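Local coordinates for protein CopN (Chlamydia pneumoniae, PDB 4NRH) that probably acts as the gatekeeper of type III secretion, binding a chaperone that serves the translocator proteins and so helping to order their export, at residues Asp211-Lys214 with Ala215-Ile218; Ile107-Ala110 with Ser111-Tyr114; Gln193-Leu196 with Thr197-Tyr201. All coordinates share one frame; numbering follows the deposited sequence.

Contact 1. Residues Asp211-Lys214 with Ala215-Ile218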
loop_
_atom_site.group_PDB
_atom_site.type_symbol
_atom_site.label_atom_id
_atom_site.label_comp_id
_atom_site.label_asym_id
_atom_site.label_seq_id
_atom_site.Cartn_x
_atom_site.Cartn_y
_atom_site.Cartn_z
ATOM N N ASP A 211 15.302 -12.723 24.526
ATOM C CA ASP A 211 15.324 -12.629 25.983
ATOM C C ASP A 211 14.631 -13.831 26.614
ATOM O O ASP A 211 15.074 -14.351 27.639
ATOM C CB ASP A 211 14.663 -11.331 26.451
ATOM C CG ASP A 211 15.507 -10.107 26.155
ATOM O OD1 ASP A 211 16.749 -10.234 26.117
ATOM O OD2 ASP A 211 14.927 -9.017 25.960
ATOM N N SER A 212 13.537 -14.265 25.995
ATOM C CA SER A 212 12.792 -15.426 26.468
ATOM C C SER A 212 13.631 -16.696 26.378
ATOM O O SER A 212 13.685 -17.484 27.323
ATOM C CB SER A 212 11.497 -15.593 25.670
ATOM O OG SER A 212 10.764 -16.717 26.119
ATOM N N LEU A 213 14.281 -16.888 25.235
ATOM C CA LEU A 213 15.121 -18.060 25.018
ATOM C C LEU A 213 16.336 -18.048 25.941
ATOM O O LEU A 213 16.773 -19.094 26.422
ATOM C CB LEU A 213 15.564 -18.140 23.556
ATOM C CG LEU A 213 14.443 -18.449 22.561
ATOM C CD1 LEU A 213 14.895 -18.205 21.131
ATOM C CD2 LEU A 213 13.954 -19.879 22.738
ATOM N N LYS A 214 16.884 -16.860 26.181
ATOM C CA LYS A 214 18.027 -16.719 27.074
ATOM C C LYS A 214 17.623 -17.058 28.507
ATOM O O LYS A 214 18.392 -17.665 29.256
ATOM C CB LYS A 214 18.599 -15.301 27.010
ATOM C CG LYS A 214 19.857 -15.109 27.844
ATOM C CD LYS A 214 20.504 -13.757 27.594
ATOM C CE LYS A 214 19.756 -12.651 28.318
ATOM N NZ LYS A 214 20.627 -11.478 28.599
ATOM N N ALA A 215 16.408 -16.661 28.874
ATOM C CA ALA A 215 15.889 -16.872 30.222
ATOM C C ALA A 215 15.784 -18.351 30.596
ATOM O O ALA A 215 15.814 -18.699 31.777
ATOM C CB ALA A 215 14.528 -16.200 30.365
ATOM N N GLU A 216 15.664 -19.217 29.595
ATOM C CA GLU A 216 15.611 -20.654 29.843
ATOM C C GLU A 216 16.911 -21.350 29.439
ATOM O O GLU A 216 16.937 -22.560 29.214
ATOM C CB GLU A 216 14.423 -21.283 29.111
ATOM C CG GLU A 216 14.231 -20.798 27.684
ATOM C CD GLU A 216 13.049 -21.463 27.006
ATOM O OE1 GLU A 216 12.873 -22.687 27.186
ATOM O OE2 GLU A 216 12.296 -20.762 26.295
ATOM N N GLY A 217 17.986 -20.572 29.347
ATOM C CA GLY A 217 19.311 -21.117 29.110
ATOM C C GLY A 217 19.566 -21.598 27.695
ATOM O O GLY A 217 20.503 -22.361 27.455
ATOM N N ILE A 218 18.736 -21.162 26.754
ATOM C CA ILE A 218 18.914 -21.538 25.355
ATOM C C ILE A 218 19.739 -20.501 24.598
ATOM O O ILE A 218 19.365 -19.331 24.520
ATOM C CB ILE A 218 17.561 -21.729 24.649
ATOM C CG1 ILE A 218 16.768 -22.847 25.327
ATOM C CG2 ILE A 218 17.770 -22.042 23.175
ATOM C CD1 ILE A 218 15.410 -23.088 24.716
#

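Contact 2. Residues Ile107-Ala110 with Ser111-Tyr114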
loop_
_atom_site.group_PDB
_atom_site.type_symbol
_atom_site.label_atom_id
_atom_site.label_comp_id
_atom_site.label_asym_id
_atom_site.label_seq_id
_atom_site.Cartn_x
_atom_site.Cartn_y
_atom_site.Cartn_z
ATOM N N ILE A 107 8.926 21.358 -3.587
ATOM C CA ILE A 107 8.741 20.509 -2.413
ATOM C C ILE A 107 9.468 21.102 -1.213
ATOM O O ILE A 107 9.740 20.412 -0.229
ATOM C CB ILE A 107 9.245 19.073 -2.655
ATOM C CG1 ILE A 107 10.741 19.075 -2.977
ATOM C CG2 ILE A 107 8.451 18.411 -3.772
ATOM C CD1 ILE A 107 11.384 17.710 -2.892
ATOM N N LEU A 108 9.776 22.392 -1.312
ATOM C CA LEU A 108 10.523 23.116 -0.288
ATOM C C LEU A 108 9.876 23.032 1.093
ATOM O O LEU A 108 10.508 22.602 2.058
ATOM C CB LEU A 108 10.676 24.582 -0.701
ATOM C CG LEU A 108 11.742 25.427 -0.003
ATOM C CD1 LEU A 108 13.115 24.811 -0.181
ATOM C CD2 LEU A 108 11.718 26.840 -0.555
ATOM N N PHE A 109 8.615 23.445 1.180
ATOM C CA PHE A 109 7.916 23.517 2.460
ATOM C C PHE A 109 7.601 22.133 3.019
ATOM O O PHE A 109 7.611 21.930 4.234
ATOM C CB PHE A 109 6.631 24.332 2.314
ATOM C CG PHE A 109 6.865 25.749 1.878
ATOM C CD1 PHE A 109 7.632 26.607 2.651
ATOM C CD2 PHE A 109 6.332 26.221 0.690
ATOM C CE1 PHE A 109 7.855 27.912 2.251
ATOM C CE2 PHE A 109 6.552 27.525 0.284
ATOM C CZ PHE A 109 7.314 28.371 1.066
ATOM N N ALA A 110 7.317 21.186 2.130
ATOM C CA ALA A 110 7.091 19.805 2.537
ATOM C C ALA A 110 8.354 19.228 3.163
ATOM O O ALA A 110 8.304 18.573 4.202
ATOM C CB ALA A 110 6.651 18.964 1.350
ATOM N N SER A 111 9.488 19.481 2.518
ATOM C CA SER A 111 10.771 18.975 2.987
ATOM C C SER A 111 11.132 19.533 4.356
ATOM O O SER A 111 11.726 18.839 5.176
ATOM C CB SER A 111 11.875 19.311 1.987
ATOM O OG SER A 111 12.117 20.708 1.941
ATOM N N GLN A 112 10.762 20.786 4.599
ATOM C CA GLN A 112 11.055 21.433 5.874
ATOM C C GLN A 112 10.190 20.886 7.004
ATOM O O GLN A 112 10.667 20.701 8.123
ATOM C CB GLN A 112 10.870 22.947 5.755
ATOM C CG GLN A 112 11.932 23.627 4.908
ATOM C CD GLN A 112 11.600 25.072 4.601
ATOM O OE1 GLN A 112 10.690 25.652 5.193
ATOM N NE2 GLN A 112 12.341 25.664 3.673
ATOM N N GLU A 113 8.919 20.630 6.714
ATOM C CA GLU A 113 8.003 20.114 7.724
ATOM C C GLU A 113 8.370 18.692 8.144
ATOM O O GLU A 113 8.305 18.348 9.324
ATOM C CB GLU A 113 6.559 20.156 7.216
ATOM C CG GLU A 113 5.539 19.738 8.263
ATOM C CD GLU A 113 4.106 19.879 7.786
ATOM O OE1 GLU A 113 3.896 20.098 6.575
ATOM O OE2 GLU A 113 3.187 19.771 8.627
ATOM N N TYR A 114 8.759 17.869 7.175
ATOM C CA TYR A 114 9.139 16.487 7.457
ATOM C C TYR A 114 10.523 16.384 8.093
ATOM O O TYR A 114 10.751 15.531 8.951
ATOM C CB TYR A 114 9.083 15.645 6.179
ATOM C CG TYR A 114 7.686 15.189 5.816
ATOM C CD1 TYR A 114 6.794 16.049 5.189
ATOM C CD2 TYR A 114 7.257 13.903 6.111
ATOM C CE1 TYR A 114 5.516 15.637 4.860
ATOM C CE2 TYR A 114 5.982 13.481 5.786
ATOM C CZ TYR A 114 5.115 14.352 5.161
ATOM O OH TYR A 114 3.845 13.939 4.836
#

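Contact 3. Residues Gln193-Leu196 with Thr197-Tyr201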
loop_
_atom_site.group_PDB
_atom_site.type_symbol
_atom_site.label_atom_id
_atom_site.label_comp_id
_atom_site.label_asym_id
_atom_site.label_seq_id
_atom_site.Cartn_x
_atom_site.Cartn_y
_atom_site.Cartn_z
ATOM N N GLN A 193 6.327 0.737 2.045
ATOM C CA GLN A 193 5.702 0.984 3.341
ATOM C C GLN A 193 5.142 -0.304 3.939
ATOM O O GLN A 193 5.143 -0.483 5.155
ATOM C CB GLN A 193 4.593 2.029 3.211
ATOM C CG GLN A 193 5.091 3.416 2.838
ATOM C CD GLN A 193 4.000 4.467 2.914
ATOM O OE1 GLN A 193 2.876 4.246 2.462
ATOM N NE2 GLN A 193 4.326 5.617 3.494
ATOM N N ALA A 194 4.668 -1.197 3.075
ATOM C CA ALA A 194 4.170 -2.495 3.515
ATOM C C ALA A 194 5.319 -3.349 4.042
ATOM O O ALA A 194 5.211 -3.976 5.097
ATOM C CB ALA A 194 3.453 -3.207 2.378
ATOM N N VAL A 195 6.417 -3.367 3.294
ATOM C CA VAL A 195 7.625 -4.083 3.690
ATOM C C VAL A 195 8.163 -3.578 5.030
ATOM O O VAL A 195 8.590 -4.366 5.876
ATOM C CB VAL A 195 8.720 -3.958 2.606
ATOM C CG1 VAL A 195 10.067 -4.426 3.135
ATOM C CG2 VAL A 195 8.329 -4.750 1.368
ATOM N N LEU A 196 8.115 -2.263 5.224
ATOM C CA LEU A 196 8.604 -1.641 6.453
ATOM C C LEU A 196 7.862 -2.113 7.703
ATOM O O LEU A 196 8.439 -2.160 8.788
ATOM C CB LEU A 196 8.511 -0.116 6.351
ATOM C CG LEU A 196 9.548 0.574 5.462
ATOM C CD1 LEU A 196 9.264 2.063 5.368
ATOM C CD2 LEU A 196 10.949 0.324 5.993
ATOM N N THR A 197 6.584 -2.448 7.552
ATOM C CA THR A 197 5.785 -2.926 8.678
ATOM C C THR A 197 6.366 -4.207 9.269
ATOM O O THR A 197 6.300 -4.425 10.479
ATOM C CB THR A 197 4.322 -3.181 8.271
ATOM O OG1 THR A 197 4.267 -4.247 7.315
ATOM C CG2 THR A 197 3.707 -1.927 7.666
ATOM N N SER A 198 6.931 -5.051 8.411
ATOM C CA SER A 198 7.562 -6.287 8.859
ATOM C C SER A 198 8.806 -5.997 9.689
ATOM O O SER A 198 8.965 -6.530 10.785
ATOM C CB SER A 198 7.927 -7.171 7.667
ATOM O OG SER A 198 6.782 -7.500 6.907
ATOM N N TYR A 199 9.686 -5.156 9.154
ATOM C CA TYR A 199 10.893 -4.751 9.867
ATOM C C TYR A 199 10.539 -4.114 11.205
ATOM O O TYR A 199 11.190 -4.372 12.214
ATOM C CB TYR A 199 11.727 -3.787 9.022
ATOM C CG TYR A 199 12.465 -4.454 7.882
ATOM C CD1 TYR A 199 11.856 -4.646 6.649
ATOM C CD2 TYR A 199 13.773 -4.894 8.041
ATOM C CE1 TYR A 199 12.530 -5.256 5.605
ATOM C CE2 TYR A 199 14.455 -5.502 7.006
ATOM C CZ TYR A 199 13.830 -5.681 5.791
ATOM O OH TYR A 199 14.510 -6.289 4.760
ATOM N N ASP A 200 9.501 -3.285 11.202
ATOM C CA ASP A 200 9.023 -2.649 12.425
ATOM C C ASP A 200 8.527 -3.694 13.417
ATOM O O ASP A 200 8.802 -3.608 14.615
ATOM C CB ASP A 200 7.909 -1.647 12.112
ATOM C CG ASP A 200 7.308 -1.030 13.363
ATOM O OD1 ASP A 200 6.392 -1.645 13.952
ATOM O OD2 ASP A 200 7.752 0.068 13.759
ATOM N N TYR A 201 7.793 -4.678 12.910
ATOM C CA TYR A 201 7.248 -5.738 13.747
ATOM C C TYR A 201 8.350 -6.584 14.377
ATOM O O TYR A 201 8.361 -6.796 15.588
ATOM C CB TYR A 201 6.308 -6.631 12.932
ATOM C CG TYR A 201 5.724 -7.783 13.718
ATOM C CD1 TYR A 201 4.784 -7.559 14.716
ATOM C CD2 TYR A 201 6.113 -9.092 13.466
ATOM C CE1 TYR A 201 4.249 -8.605 15.439
ATOM C CE2 TYR A 201 5.580 -10.146 14.184
ATOM C CZ TYR A 201 4.648 -9.896 15.170
ATOM O OH TYR A 201 4.112 -10.935 15.891
#

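Contact 1. Residues Asp211-Lys214 with Ala215-Ile218
Leu-213 O accepts the N-H of Ile-218 at 2.9 Å and Lys-214 O accepts that of Gly-217 at 2.9 Å, the paired backbone bonds of a Schellman motif, with Gly-217 as the C-prime residue at phi 74°. The two bonds differ in approach: the Ile-218 N-H reaches Leu-213 O tilted only modestly from the carbonyl plane, whereas that of Gly-217 stands well above the plane of the Lys-214 carbonyl. A weak bond from Glu-216 N also falls on Leu-213 O, so Leu-213 O receives one good and one weak bond. The apolar contact that commonly accompanies the motif is made by methyl ends, Leu-213 CD2 meeting Ile-218 CD1 at 4.0 Å as the two side chains slant across each other. Glu-216 runs alongside Leu-213. With chi1 at 44° its CG is folded back over the last helical turn, 3.3 Å from Leu-213 O, and the extended remainder of the chain carries OE2 to 4.0 Å from Leu-213 CD2. The motif closes helix 179-215 at the protein surface, where the buried Leu-213 and partly exposed Ile-218 turn to helix 259-272, both touching Ser-261.

Contact 2. Residues Ile107-Ala110 with Ser111-Tyr114
Ser-111 OG and Leu-108 O come within 2.5 Å, a very short hydrogen bond in which the serine hydroxyl folds back on its own helix. Its chi1 of 68° sets OG between the backbone N and the carbonyl carbon. Leu-108 O also takes the N-H of Gln-112 at 3.1 Å, while Arg-126 of helix 122-133 hydrogen-bonds the buried Ser-111 OG. On this close-packed side the side chain of Gln-112 slants across that of Leu-108, bringing Gln-112 NE2 3.7 Å from Leu-108 CG. Both ends of its amide are held by the sodium-site loop: OE1 accepts from Ser-27 N, and NE2 donates to Glu-28 and to Asn-26, itself a sodium ligand. Ala-110 O lies at the edge of the Tyr-114 ring, in its plane, 3.1 Å from Tyr-114 CD1, and the ring packs on helix 152-172. The outer side is looser: exposed Phe-109 lies beside Gln-112, its ring plane 84° from the amide, with Phe-109 CD1 4.1 Å from Gln-112 OE1. These residues make up nearly all of the short helix 108-115, entered through Ile-107 at the N-cap position, in the HrpJ-like region, with Gln-112 in the second shell of the sodium site.

Contact 3. Residues Gln193-Leu196 with Thr197-Tyr201
Thr-197 and Ala-194 meet in the middle of the long helix 179-215, where a threonine hydroxyl turned back onto a carbonyl one turn earlier accompanies a slackened stretch of alpha-helical bonding. Among the polar contacts is the side-chain hydrogen bond from Thr-197 OG1 to Ala-194 O, modelled at 2.4 Å, a separation so short that its exact value is doubtful. A chi1 of 65° brings OG1 round to that carbonyl and at the same time lays the methyl CG2 against Gln-193 O. The backbone N-H of Thr-197 is shared weakly between Gln-193 O and Ala-194 O, and Ser-198 N makes a weak bond to Val-195 O at 3.1 Å. Regular spacing returns with Asp-200 N, whose bond to Leu-196 O is 2.9 Å long and nearly straight at 161°.

The polar ends continue into neighbouring elements. Thr-197 OG1 is also hydrogen-bonded to Ser-277 N, Ser-198 OG to His-234 of helix 226-237, and Gln-193 NE2 to Ser-159. Gln-193 OE1 accepts from the backbone of Asp-24 of the chaperone chain, whose Glu-23 packs on Ala-194 and Thr-197, so this part of the helix forms part of the chaperone-binding surface.

The third group centres on the ring of buried Tyr-199, whose side chain lies beside that of Val-195, pointing the same way; the ring also meets that of Tyr-152 with the planes about 10° apart. Val-195 CG1 makes the apolar touch, 3.6 Å from Tyr-199 CE1. Separately, the polar Val-195 O sits at the ring edge, in its plane, 3.4 Å from Tyr-199 CD1.

How the contacts relate
All three contacts lie within single stretches of chain, illustrating how the same local hydrogen-bonding needs are met at the C-terminal end of a long helix, through almost all of a short one, and in the middle of the long one. Contacts 1 and 3 share helix 179-215, with centres about 26 Å apart: contact 3 is buried and reaches the chaperone, whereas contact 1 is a surface terminus built mainly from backbone bonds and one apolar pair. Contact 2, partly buried, belongs to another helix, its centre about 24 Å from that of contact 3. Contacts 2 and 3 both fold a hydroxyl onto a carbonyl, but one borders the sodium-site loop and the other a protein interface.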